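Beta-ketoacyl synthase (Pseudomonas aeruginosa, PDB 4CW4) catalyses the condensation of acetyl-CoA with malonyl-ACP to acetoacetyl-ACP, the primer that initiates fatty acid biosynthesis. Local coordinates at residues R93-Y98 with L173-E178; K295-I300 with G387-V392; A198-I203 with L594-N599; T413-V418 with D455-A460; H608-S613 with T618-S623. One frame throughout, in Å; residues are numbered along the deposited sequence.

How the contacts relate
Starting from the N terminus, contact 1 is the first to close: it joins the loop after strand 91-93 to the loop before helix 190-204 and is complete before any other opens. Contact 3 then ties helix 190-204 to the loop that follows helix 565-590, closing a span of some 390 residues. Nested within it, in series, are contact 2, which sets helix 288-301 against strand 387-394, and contact 4, which pairs helices 409-425 and 444-461. Contact 5 is a local hairpin beyond them all. Contacts 1 and 3 touch through Phe177 and Leu594, while contact 5 of one subunit meets contact 4 of the other through Ile610 and Arg456.

Contact 1 of 5, residues R93-Y98 with L173-E178; sequences RIEPQY and LPTGFE
Glu95 reaches straight across to Thr175: its chain is extended beyond CG, and OE1 accepts the Thr175 hydroxyl on the syn lone pair, with OG1 2.6 Å from OE1. The Thr175 methyl stays close by, CG2 lying 3.3 Å from Glu95 OE1. The other oxygen, OE2, forms a salt bridge with Arg92 NE, and Arg92 NH2 also bonds to Thr175 OG1 and Leu173 O, so one guanidinium group supports both sides of the contact. Two residues on, Gln97 holds CG between its own backbone N and carbonyl carbon (chi1 62°) and bends again at chi2. This brings the amide back toward the Glu95 carboxylate, where NE2 donates to Glu95 OE1 at 2.9 Å with an N-H...O angle of 156°. The amide meets OE1 on the anti side, 23° out of the carboxylate plane, and NE2 also passes 4.0 Å from Thr175 CG2. Tyr98, whose backbone N bonds to Glu95 O, brings its hydroxyl to the Leu173 end. There a water donates to both Tyr98 OH and Leu173 O, each 2.8 Å from the water oxygen, and accepts from Gln97 NE2 at 3.1 Å. The phenol hydroxyl is bonded to Glu365 OE2 as well, and that carboxylate also takes Leu173 N. Opposite, a type II turn from Pro174 to Phe177 presents Thr175. Gripped by two donors, Glu95 OE1 has its position fixed from both its syn and anti sides, and with Arg92 beside it the carboxylate is probably ionised; the join of the two loops is therefore polar, with water as part of it.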
# COMPACT_ATOMS: atom_id res chain seq x y z
N ARG A 93 8.09 28.18 -6.22
CA ARG A 93 6.65 28.46 -6.25
C ARG A 93 5.98 27.51 -7.22
O ARG A 93 6.54 27.17 -8.27
CB ARG A 93 6.39 29.93 -6.64
CG ARG A 93 4.98 30.44 -6.29
CD ARG A 93 4.85 31.95 -6.52
NE ARG A 93 3.71 32.53 -5.78
CZ ARG A 93 2.44 32.49 -6.18
NH1 ARG A 93 2.11 31.91 -7.35
NH2 ARG A 93 1.49 33.03 -5.44
N ILE A 94 4.77 27.08 -6.88
CA ILE A 94 4.01 26.14 -7.70
C ILE A 94 3.60 26.78 -9.02
O ILE A 94 3.01 27.86 -9.04
CB ILE A 94 2.75 25.67 -6.96
CG1 ILE A 94 3.15 24.88 -5.70
CG2 ILE A 94 1.88 24.80 -7.89
CD1 ILE A 94 1.99 24.59 -4.77
N GLU A 95 3.91 26.09 -10.11
CA GLU A 95 3.75 26.62 -11.46
C GLU A 95 2.43 26.19 -12.09
O GLU A 95 1.81 25.23 -11.65
CB GLU A 95 4.97 26.24 -12.31
CG GLU A 95 6.24 26.90 -11.77
CD GLU A 95 7.51 26.51 -12.48
OE1 GLU A 95 7.44 25.80 -13.51
OE2 GLU A 95 8.58 26.94 -12.00
N PRO A 96 1.99 26.93 -13.13
CA PRO A 96 0.63 26.73 -13.64
C PRO A 96 0.32 25.36 -14.21
O PRO A 96 -0.85 25.00 -14.30
CB PRO A 96 0.50 27.78 -14.75
CG PRO A 96 1.64 28.69 -14.61
CD PRO A 96 2.68 28.07 -13.76
N GLN A 97 1.34 24.62 -14.62
CA GLN A 97 1.13 23.30 -15.16
C GLN A 97 0.58 22.32 -14.11
O GLN A 97 0.12 21.24 -14.46
CB GLN A 97 2.41 22.76 -15.83
CG GLN A 97 3.63 22.57 -14.92
CD GLN A 97 4.52 23.79 -14.84
OE1 GLN A 97 4.08 24.92 -15.08
NE2 GLN A 97 5.79 23.57 -14.49
N TYR A 98 0.66 22.70 -12.83
CA TYR A 98 0.03 21.95 -11.73
C TYR A 98 -1.30 22.55 -11.31
O TYR A 98 -2.33 21.88 -11.33
CB TYR A 98 0.96 21.89 -10.51
CG TYR A 98 2.28 21.28 -10.85
CD1 TYR A 98 2.45 19.91 -10.86
CD2 TYR A 98 3.35 22.07 -11.22
CE1 TYR A 98 3.65 19.33 -11.22
CE2 TYR A 98 4.55 21.51 -11.57
CZ TYR A 98 4.70 20.15 -11.57
OH TYR A 98 5.92 19.65 -11.95
N LEU A 173 9.19 18.73 -10.95
CA LEU A 173 10.10 18.39 -12.05
C LEU A 173 10.52 19.64 -12.81
O LEU A 173 9.79 20.63 -12.86
CB LEU A 173 9.44 17.40 -13.02
CG LEU A 173 9.09 16.01 -12.48
CD1 LEU A 173 8.69 15.04 -13.58
CD2 LEU A 173 10.22 15.44 -11.66
N PRO A 174 11.73 19.60 -13.41
CA PRO A 174 12.19 20.79 -14.15
C PRO A 174 11.16 21.32 -15.16
O PRO A 174 10.57 20.56 -15.93
CB PRO A 174 13.45 20.29 -14.86
CG PRO A 174 13.97 19.19 -13.95
CD PRO A 174 12.71 18.51 -13.47
N THR A 175 10.96 22.64 -15.14
CA THR A 175 9.91 23.24 -15.95
C THR A 175 10.17 22.94 -17.42
O THR A 175 11.26 23.22 -17.94
CB THR A 175 9.86 24.73 -15.75
OG1 THR A 175 9.76 25.02 -14.36
CG2 THR A 175 8.68 25.35 -16.52
N GLY A 176 9.15 22.37 -18.07
CA GLY A 176 9.26 22.04 -19.48
C GLY A 176 9.41 20.56 -19.75
O GLY A 176 9.11 20.09 -20.85
N PHE A 177 9.87 19.81 -18.75
CA PHE A 177 9.98 18.37 -18.87
C PHE A 177 8.63 17.74 -18.57
O PHE A 177 8.06 17.97 -17.51
CB PHE A 177 11.03 17.85 -17.88
CG PHE A 177 11.27 16.38 -17.98
CD1 PHE A 177 11.79 15.81 -19.13
CD2 PHE A 177 10.97 15.55 -16.93
CE1 PHE A 177 12.03 14.44 -19.21
CE2 PHE A 177 11.19 14.19 -17.00
CZ PHE A 177 11.71 13.63 -18.13
N GLU A 178 8.13 16.96 -19.51
CA GLU A 178 6.79 16.38 -19.40
C GLU A 178 6.83 14.88 -19.65
O GLU A 178 6.85 14.45 -20.81
CB GLU A 178 5.82 17.04 -20.38
CG GLU A 178 5.57 18.52 -20.12
CD GLU A 178 4.49 18.78 -19.08
OE1 GLU A 178 4.08 17.82 -18.38
OE2 GLU A 178 4.05 19.94 -18.97
O HOH W 1 7.28 20.94 -14.00

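Contact 2 of 5, residues K295-I300 with G387-V392; sequences KGIDVI and GAVTDV
Ile297 is the one residue of helix 288-301 within this segment that meets strand 387-394, and its side chain can be followed outward from the helix. CB points toward the strand, and chi1 of -69° sets CG1 anti to the carbonyl carbon while CG2 lies anti to the backbone N. The CG2 branch is the looser of the two, 4.1 Å from the carbonyl oxygen of Thr390. CG1 runs closer to Val389: it lies 3.8 Å from Val389 CG1 and 4.0 Å from Val389 O. At the tip, CD1 rests against the strand, with Val392 CG2 and Asp391 C each 3.8 Å away. CD1 also comes to 3.2 Å from Val389 CG1, tighter than ordinary methyl packing, so the exact fit of that pair is doubtful. The Ile297 and Val389 chains meet at about a right angle, the terminal methyl being laid across the valine. Val389 O is buried here and has no polar partner in the model. The flanks are polar: Asp391 OD2 makes a salt bridge with Arg633 of the second subunit, and Gln294, the residue just before the segment, donates through NE2 to Val392 O. The segment axes pass 8.3 Å apart at 116°, so the helix runs across the strand instead of along it. The helix begins two residues after Cys286, the inferred nucleophile, and the strand pairs with strands 10-19 and 543-550. A buried helix behind the active-site cysteine, packed on a sheet, is characteristic of the layered thiolase fold of the ketosynthases.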
# COMPACT_ATOMS: atom_id res chain seq x y z
N LYS A 295 12.29 -5.36 1.83
CA LYS A 295 11.82 -6.52 1.10
C LYS A 295 12.82 -6.92 0.00
O LYS A 295 13.12 -8.11 -0.17
CB LYS A 295 10.43 -6.23 0.53
CG LYS A 295 9.79 -7.36 -0.25
CD LYS A 295 9.17 -8.40 0.65
CE LYS A 295 8.71 -9.58 -0.19
NZ LYS A 295 8.06 -10.63 0.62
N GLY A 296 13.36 -5.94 -0.71
CA GLY A 296 14.32 -6.24 -1.76
C GLY A 296 15.57 -6.93 -1.25
O GLY A 296 16.04 -7.88 -1.86
N ILE A 297 16.10 -6.44 -0.13
CA ILE A 297 17.29 -7.03 0.46
C ILE A 297 16.96 -8.44 0.90
O ILE A 297 17.73 -9.38 0.68
CB ILE A 297 17.76 -6.21 1.69
CG1 ILE A 297 18.29 -4.84 1.26
CG2 ILE A 297 18.80 -6.98 2.51
CD1 ILE A 297 18.37 -3.89 2.46
N ASP A 298 15.81 -8.59 1.52
CA ASP A 298 15.47 -9.89 2.08
C ASP A 298 15.30 -10.95 1.01
O ASP A 298 15.72 -12.09 1.21
CB ASP A 298 14.25 -9.80 2.97
CG ASP A 298 14.55 -9.13 4.29
OD1 ASP A 298 15.75 -8.82 4.57
OD2 ASP A 298 13.61 -8.93 5.06
N VAL A 299 14.71 -10.61 -0.13
CA VAL A 299 14.53 -11.59 -1.18
C VAL A 299 15.86 -11.96 -1.82
O VAL A 299 16.01 -13.10 -2.30
CB VAL A 299 13.50 -11.19 -2.26
CG1 VAL A 299 12.13 -11.02 -1.62
CG2 VAL A 299 13.87 -9.93 -2.96
N ILE A 300 16.85 -11.06 -1.79
CA ILE A 300 18.16 -11.41 -2.33
C ILE A 300 18.90 -12.28 -1.35
O ILE A 300 19.44 -13.31 -1.73
CB ILE A 300 18.98 -10.15 -2.70
CG1 ILE A 300 18.37 -9.51 -3.96
CG2 ILE A 300 20.43 -10.49 -2.96
CD1 ILE A 300 18.91 -8.15 -4.29
N GLY A 387 27.11 0.84 -5.30
CA GLY A 387 27.02 0.71 -3.86
C GLY A 387 26.46 -0.66 -3.52
O GLY A 387 26.16 -1.45 -4.42
N ALA A 388 26.31 -0.94 -2.24
CA ALA A 388 25.65 -2.17 -1.77
C ALA A 388 24.72 -1.81 -0.62
O ALA A 388 24.96 -0.85 0.10
CB ALA A 388 26.66 -3.20 -1.33
N VAL A 389 23.65 -2.56 -0.46
CA VAL A 389 22.73 -2.31 0.62
C VAL A 389 22.64 -3.56 1.49
O VAL A 389 22.32 -4.62 1.00
CB VAL A 389 21.35 -1.90 0.11
CG1 VAL A 389 20.45 -1.69 1.28
CG2 VAL A 389 21.43 -0.62 -0.68
N THR A 390 22.95 -3.41 2.78
CA THR A 390 23.11 -4.55 3.67
C THR A 390 21.97 -4.75 4.65
O THR A 390 21.74 -5.86 5.10
CB THR A 390 24.43 -4.47 4.44
OG1 THR A 390 24.58 -3.18 5.00
CG2 THR A 390 25.62 -4.76 3.53
N ASP A 391 21.25 -3.69 4.99
CA ASP A 391 20.17 -3.80 5.96
C ASP A 391 19.27 -2.60 5.88
O ASP A 391 19.72 -1.48 5.57
CB ASP A 391 20.71 -3.85 7.39
CG ASP A 391 21.01 -5.27 7.88
OD1 ASP A 391 20.13 -6.17 7.86
OD2 ASP A 391 22.17 -5.48 8.30
N VAL A 392 18.01 -2.85 6.21
CA VAL A 392 17.07 -1.82 6.58
C VAL A 392 16.37 -2.28 7.84
O VAL A 392 15.88 -3.41 7.91
CB VAL A 392 16.00 -1.58 5.48
CG1 VAL A 392 14.87 -0.66 5.98
CG2 VAL A 392 16.66 -0.99 4.22

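Contact 3 of 5, residues A198-I203 with L594-N599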
# COMPACT_ATOMS: atom_id res chain seq x y z
N ALA A 198 10.75 6.80 -15.23
CA ALA A 198 11.83 6.54 -14.28
C ALA A 198 12.36 5.12 -14.40
O ALA A 198 13.56 4.90 -14.28
CB ALA A 198 11.37 6.82 -12.86
N ALA A 199 11.47 4.15 -14.56
CA ALA A 199 11.92 2.77 -14.62
C ALA A 199 12.83 2.55 -15.82
O ALA A 199 13.83 1.84 -15.72
CB ALA A 199 10.74 1.81 -14.65
N THR A 200 12.48 3.15 -16.95
CA THR A 200 13.32 3.00 -18.13
C THR A 200 14.70 3.57 -17.86
O THR A 200 15.70 2.95 -18.19
CB THR A 200 12.72 3.67 -19.38
OG1 THR A 200 11.51 3.01 -19.77
CG2 THR A 200 13.71 3.61 -20.54
N ASP A 201 14.75 4.77 -17.27
CA ASP A 201 16.04 5.40 -16.96
C ASP A 201 16.89 4.45 -16.10
O ASP A 201 18.08 4.21 -16.40
CB ASP A 201 15.81 6.73 -16.24
CG ASP A 201 17.07 7.52 -16.02
OD1 ASP A 201 17.93 7.59 -16.94
OD2 ASP A 201 17.23 8.07 -14.92
N ALA A 202 16.30 3.87 -15.05
CA ALA A 202 17.04 2.95 -14.18
C ALA A 202 17.57 1.71 -14.92
O ALA A 202 18.72 1.30 -14.75
CB ALA A 202 16.19 2.54 -12.99
N ILE A 203 16.73 1.09 -15.74
CA ILE A 203 17.11 -0.14 -16.43
C ILE A 203 18.20 0.14 -17.45
O ILE A 203 19.15 -0.61 -17.58
CB ILE A 203 15.86 -0.74 -17.14
CG1 ILE A 203 14.88 -1.25 -16.08
CG2 ILE A 203 16.24 -1.83 -18.14
CD1 ILE A 203 15.41 -2.41 -15.24
N LEU A 594 15.42 9.26 -25.00
CA LEU A 594 15.23 8.47 -23.78
C LEU A 594 14.66 7.07 -24.04
O LEU A 594 14.78 6.18 -23.19
CB LEU A 594 14.31 9.24 -22.81
CG LEU A 594 14.90 10.54 -22.27
CD1 LEU A 594 13.83 11.32 -21.49
CD2 LEU A 594 16.12 10.25 -21.40
N GLU A 595 14.05 6.91 -25.22
CA GLU A 595 13.43 5.65 -25.68
C GLU A 595 12.71 4.90 -24.56
O GLU A 595 13.09 3.81 -24.13
CB GLU A 595 14.44 4.77 -26.41
CG GLU A 595 13.79 3.67 -27.28
CD GLU A 595 13.05 4.20 -28.51
OE1 GLU A 595 13.20 5.39 -28.86
OE2 GLU A 595 12.29 3.40 -29.12
N ILE A 596 11.63 5.50 -24.10
CA ILE A 596 10.87 4.96 -22.99
C ILE A 596 10.25 3.63 -23.41
O ILE A 596 9.65 3.51 -24.48
CB ILE A 596 9.78 5.96 -22.54
CG1 ILE A 596 10.42 7.28 -22.11
CG2 ILE A 596 8.93 5.37 -21.42
CD1 ILE A 596 11.51 7.17 -21.09
N ILE A 597 10.37 2.65 -22.53
CA ILE A 597 9.81 1.32 -22.76
C ILE A 597 8.37 1.29 -22.29
O ILE A 597 8.09 1.52 -21.13
CB ILE A 597 10.60 0.24 -21.99
CG1 ILE A 597 12.10 0.31 -22.37
CG2 ILE A 597 10.01 -1.14 -22.27
CD1 ILE A 597 13.03 -0.38 -21.38
N TYR A 598 7.45 1.00 -23.21
CA TYR A 598 6.04 0.86 -22.88
C TYR A 598 5.45 -0.16 -23.85
O TYR A 598 5.01 0.18 -24.95
CB TYR A 598 5.27 2.18 -22.95
CG TYR A 598 3.82 2.04 -22.53
CD1 TYR A 598 3.48 1.79 -21.21
CD2 TYR A 598 2.78 2.15 -23.45
CE1 TYR A 598 2.17 1.64 -20.82
CE2 TYR A 598 1.46 2.01 -23.07
CZ TYR A 598 1.17 1.74 -21.75
OH TYR A 598 -0.14 1.60 -21.34
N ASN A 599 5.46 -1.41 -23.43
CA ASN A 599 5.22 -2.54 -24.32
C ASN A 599 3.79 -3.10 -24.24
O ASN A 599 3.59 -4.32 -24.37
CB ASN A 599 6.22 -3.65 -24.00
CG ASN A 599 6.47 -4.57 -25.17
OD1 ASN A 599 6.58 -4.12 -26.31
ND2 ASN A 599 6.57 -5.86 -24.89
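Thr200, midway along the 198-203 segment of helix 190-204, lies with its CA 5.8 Å from that of Ile596, where the irregular chain 594-599 passes over the helix. The threonine side chain carries most of the helix's share of the contact. Its chi1 of -66° turns OG1 to the backbone-N side, anti to the carbonyl carbon, and there the hydroxyl oxygen accepts from the backbone N-H of Ile597. With N and OG1 3.0 Å apart and an N-H...O angle of 168°, the bond is nearly straight. The methyl goes the other way: Thr200 CG2 lies 3.6 Å from Glu595 O and 3.8 Å from Leu594 O, against the carbonyls of the two residues before Ile596. Ile597 also leans its side chain on the same hydroxyl, with CB 3.7 Å from Thr200 OG1. Ile596 closes in from another direction, its CG2 3.9 Å from Thr200 OG1 and its CD1 4.1 Å from Thr200 CB, and it packs further on Val196 and Val197 of the same helix. Next to the contact, Arg204 NH2 donates to Glu595 O, and Asp201 is held by Ser25, Tyr585 and the backbone of Gly17. The hydroxyl's own bond to Val196 O is only weak, so its main role is as acceptor: by accepting a hydrogen bond from the Ile597 N-H, an amide in a segment without regular secondary structure, it fixes where the chain after helix 565-590 crosses the ketosynthase body.

Contact 4 of 5, residues T413-V418 with D455-A460; sequences TVAKAV and DRVASA
Helices 409-425 and 444-461 of the C-terminal ketosynthase domain run side by side here, with Val457 of the second set against Val414, Ala415 and Val418 of the first. The segment axes come within 9.8 Å and their directions differ by 33°, which makes the pair roughly parallel, with Ala415 and Val457 carrying the nearest CA atoms at 5.9 Å. Val457 has CG1 anti to its backbone N (chi1 171°), and its two methyls divide the work. CG2 goes toward the start of the first segment, 3.8 Å from Val414 CG1 and 4.0 Å from the backbone N of Ala415, while Ala415 CB stands 4.3 Å off. CG1 goes to the next turn, 3.8 Å from Val418 CG2, the two side chains reaching for each other tip to tip; it also lies 4.0 Å from Val414 CG1. Val414 and Val418, four residues apart on one helix face, thus receive a single valine between them. In the chain, helix 444-461 connects the parallel strands 434-437 and 466-469, a beta-alpha-beta unit as found in each half of the thiolase fold. The same two valines also reach the sheet beneath, Val414 touching Asn536 and Val418 touching Phe534 of strand 532-539. The Val414 side chain is also about 9 Å from that of His439, a predicted active-site residue. At the outer edge the second subunit takes over: Lys416 makes a salt bridge with its Asp220, and its Tyr628 packs on Ala415.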
# COMPACT_ATOMS: atom_id res chain seq x y z
N THR A 413 15.71 2.15 15.01
CA THR A 413 16.17 1.93 13.65
C THR A 413 17.59 2.47 13.44
O THR A 413 18.42 1.81 12.82
CB THR A 413 15.21 2.48 12.57
OG1 THR A 413 15.20 3.92 12.55
CG2 THR A 413 13.78 2.00 12.80
N VAL A 414 17.86 3.67 13.94
CA VAL A 414 19.18 4.26 13.76
C VAL A 414 20.25 3.46 14.52
O VAL A 414 21.30 3.15 13.98
CB VAL A 414 19.22 5.75 14.15
CG1 VAL A 414 20.62 6.32 13.99
CG2 VAL A 414 18.21 6.55 13.28
N ALA A 415 19.96 3.11 15.77
CA ALA A 415 20.90 2.35 16.58
C ALA A 415 21.21 1.02 15.91
O ALA A 415 22.38 0.64 15.79
CB ALA A 415 20.36 2.12 17.98
N LYS A 416 20.18 0.29 15.49
CA LYS A 416 20.41 -1.02 14.87
C LYS A 416 21.18 -0.87 13.56
O LYS A 416 22.02 -1.71 13.21
CB LYS A 416 19.10 -1.77 14.62
CG LYS A 416 18.40 -2.22 15.87
CD LYS A 416 17.12 -2.97 15.54
CE LYS A 416 17.40 -4.32 14.94
NZ LYS A 416 16.18 -5.09 14.60
N ALA A 417 20.89 0.19 12.81
CA ALA A 417 21.59 0.41 11.54
C ALA A 417 23.09 0.62 11.76
O ALA A 417 23.93 0.01 11.08
CB ALA A 417 20.98 1.60 10.78
N VAL A 418 23.42 1.49 12.70
CA VAL A 418 24.81 1.75 13.02
C VAL A 418 25.51 0.46 13.52
O VAL A 418 26.60 0.13 13.05
CB VAL A 418 24.94 2.92 14.02
CG1 VAL A 418 26.40 3.13 14.40
CG2 VAL A 418 24.40 4.21 13.38
N ASP A 455 22.39 12.44 17.60
CA ASP A 455 23.39 12.81 18.60
C ASP A 455 23.57 11.70 19.63
O ASP A 455 24.70 11.37 20.02
CB ASP A 455 22.96 14.10 19.28
CG ASP A 455 24.09 14.77 20.02
OD1 ASP A 455 25.19 14.96 19.44
OD2 ASP A 455 23.86 15.12 21.19
N ARG A 456 22.48 11.10 20.08
CA ARG A 456 22.57 10.08 21.11
C ARG A 456 23.11 8.74 20.59
O ARG A 456 23.82 8.03 21.30
CB ARG A 456 21.22 9.92 21.80
CG ARG A 456 20.80 11.15 22.58
CD ARG A 456 19.53 10.89 23.36
NE ARG A 456 19.75 9.82 24.33
CZ ARG A 456 18.78 9.12 24.91
NH1 ARG A 456 17.51 9.36 24.63
NH2 ARG A 456 19.10 8.16 25.76
N VAL A 457 22.80 8.40 19.35
CA VAL A 457 23.40 7.22 18.73
C VAL A 457 24.89 7.47 18.49
O VAL A 457 25.72 6.60 18.74
CB VAL A 457 22.68 6.82 17.44
CG1 VAL A 457 23.43 5.74 16.71
CG2 VAL A 457 21.27 6.35 17.77
N ALA A 458 25.24 8.66 18.01
CA ALA A 458 26.65 9.02 17.86
C ALA A 458 27.40 8.84 19.16
O ALA A 458 28.51 8.30 19.18
CB ALA A 458 26.78 10.45 17.38
N SER A 459 26.81 9.28 20.26
CA SER A 459 27.50 9.20 21.54
C SER A 459 27.70 7.73 21.91
O SER A 459 28.79 7.34 22.33
CB SER A 459 26.70 9.94 22.60
OG SER A 459 27.37 9.87 23.84
N ALA A 460 26.66 6.93 21.73
CA ALA A 460 26.75 5.51 22.05
C ALA A 460 27.87 4.81 21.28
O ALA A 460 28.54 3.94 21.83
CB ALA A 460 25.42 4.82 21.79

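Contact 5 of 5, residues H608-S613 with T618-S623; sequences HAIEVS and TVPGFS
In both Glu611 and Thr618 the first torsion is close to -60°: CG of Glu611 (chi1 -60°) and OG1 of Thr618 lie anti to their own carbonyl carbons, and CG2 of Thr618 is anti to its backbone N. As a cross-strand pair on one face of the sheet, and with matching first torsions, the two chains lie side by side and point the same way, with Glu611 OE2 4.0 Å from Thr618 CG2 and the two CB atoms 4.1 Å apart. Their backbones form an antiparallel hydrogen-bonded pair. Glu611 N donates to Thr618 O at 3.0 Å, with an angle of 167° at the hydrogen, and Thr618 N returns a bond of 2.9 Å to Glu611 O at 155°; each donor lies in the carbonyl plane of its acceptor. Thr618 O also receives a CA-H...O contact from Ile610 CA at 3.4 Å. Beyond the pair, Pro620 packs on Ala609 and Ile610, the two residues before Glu611: its CG is 3.7 Å from Ala609 CB, and its CD is 3.7 Å from Ile610 CG1, whose chain crosses the ring at about a right angle. Pro620 opens the bend of a type II turn from Val619 to Phe622, and Gly621 takes the turn position whose backbone angles call for glycine. The bridge belongs to a three-stranded antiparallel sheet of strands 611-612, 616-618 and 626-627, standing well out from the chain's centre. That small sheet meets the second subunit, where Pro408 packs on Ile610, Leu412 of helix 409-425 on Val619, and Arg456 of helix 444-461 bonds to Ile610 O.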
# COMPACT_ATOMS: atom_id res chain seq x y z
N HIS A 608 -1.64 -21.27 -22.85
CA HIS A 608 -1.83 -22.67 -23.18
C HIS A 608 -0.49 -23.36 -23.48
O HIS A 608 -0.41 -24.58 -23.44
CB HIS A 608 -2.85 -22.82 -24.31
CG HIS A 608 -4.20 -22.26 -23.96
ND1 HIS A 608 -4.65 -21.04 -24.43
CD2 HIS A 608 -5.18 -22.73 -23.15
CE1 HIS A 608 -5.86 -20.80 -23.95
NE2 HIS A 608 -6.21 -21.82 -23.17
N ALA A 609 0.57 -22.58 -23.70
CA ALA A 609 1.91 -23.11 -23.95
C ALA A 609 2.78 -23.16 -22.70
O ALA A 609 3.94 -23.55 -22.76
CB ALA A 609 2.62 -22.31 -25.02
N ILE A 610 2.24 -22.73 -21.56
CA ILE A 610 2.92 -22.95 -20.29
C ILE A 610 2.90 -24.45 -20.06
O ILE A 610 1.87 -25.10 -20.26
CB ILE A 610 2.23 -22.19 -19.13
CG1 ILE A 610 2.35 -20.67 -19.36
CG2 ILE A 610 2.85 -22.57 -17.80
CD1 ILE A 610 1.53 -19.81 -18.41
N GLU A 611 4.04 -25.00 -19.68
CA GLU A 611 4.14 -26.43 -19.37
C GLU A 611 4.41 -26.59 -17.89
O GLU A 611 5.36 -26.02 -17.37
CB GLU A 611 5.29 -27.04 -20.16
CG GLU A 611 5.13 -26.91 -21.66
CD GLU A 611 6.37 -27.32 -22.41
OE1 GLU A 611 6.81 -28.48 -22.22
OE2 GLU A 611 6.92 -26.50 -23.18
N VAL A 612 3.56 -27.36 -17.21
CA VAL A 612 3.72 -27.62 -15.79
C VAL A 612 4.01 -29.09 -15.59
O VAL A 612 3.26 -29.93 -16.07
CB VAL A 612 2.44 -27.25 -15.00
CG1 VAL A 612 2.67 -27.51 -13.53
CG2 VAL A 612 2.06 -25.79 -15.23
N SER A 613 5.09 -29.40 -14.88
CA SER A 613 5.34 -30.74 -14.39
C SER A 613 5.58 -30.74 -12.89
O SER A 613 5.54 -29.70 -12.24
CB SER A 613 6.56 -31.38 -15.10
OG SER A 613 7.78 -30.84 -14.61
N THR A 618 7.81 -24.50 -17.55
CA THR A 618 8.38 -23.79 -18.68
C THR A 618 7.41 -22.69 -19.10
O THR A 618 6.23 -22.92 -19.34
CB THR A 618 8.69 -24.72 -19.87
OG1 THR A 618 9.71 -25.66 -19.49
CG2 THR A 618 9.19 -23.93 -21.06
N VAL A 619 7.94 -21.48 -19.17
CA VAL A 619 7.15 -20.30 -19.49
C VAL A 619 7.53 -19.78 -20.87
O VAL A 619 8.71 -19.49 -21.13
CB VAL A 619 7.39 -19.18 -18.45
CG1 VAL A 619 6.49 -17.99 -18.73
CG2 VAL A 619 7.17 -19.71 -17.03
N PRO A 620 6.55 -19.67 -21.78
CA PRO A 620 6.85 -19.10 -23.10
C PRO A 620 7.62 -17.78 -23.01
O PRO A 620 7.32 -16.92 -22.18
CB PRO A 620 5.46 -18.87 -23.70
CG PRO A 620 4.62 -19.90 -23.08
CD PRO A 620 5.13 -20.07 -21.67
N GLY A 621 8.65 -17.64 -23.84
CA GLY A 621 9.43 -16.42 -23.86
C GLY A 621 10.61 -16.37 -22.89
O GLY A 621 11.43 -15.47 -22.97
N PHE A 622 10.68 -17.32 -21.96
CA PHE A 622 11.78 -17.38 -21.00
C PHE A 622 12.64 -18.58 -21.31
O PHE A 622 12.14 -19.70 -21.30
CB PHE A 622 11.25 -17.47 -19.57
CG PHE A 622 10.65 -16.20 -19.07
CD1 PHE A 622 9.33 -15.89 -19.33
CD2 PHE A 622 11.42 -15.29 -18.35
CE1 PHE A 622 8.78 -14.71 -18.88
CE2 PHE A 622 10.87 -14.11 -17.89
CZ PHE A 622 9.55 -13.82 -18.16
N SER A 623 13.93 -18.37 -21.55
CA SER A 623 14.81 -19.47 -21.95
C SER A 623 15.02 -20.44 -20.79
O SER A 623 15.15 -21.65 -20.99
CB SER A 623 16.14 -18.97 -22.53
OG SER A 623 16.86 -18.16 -21.62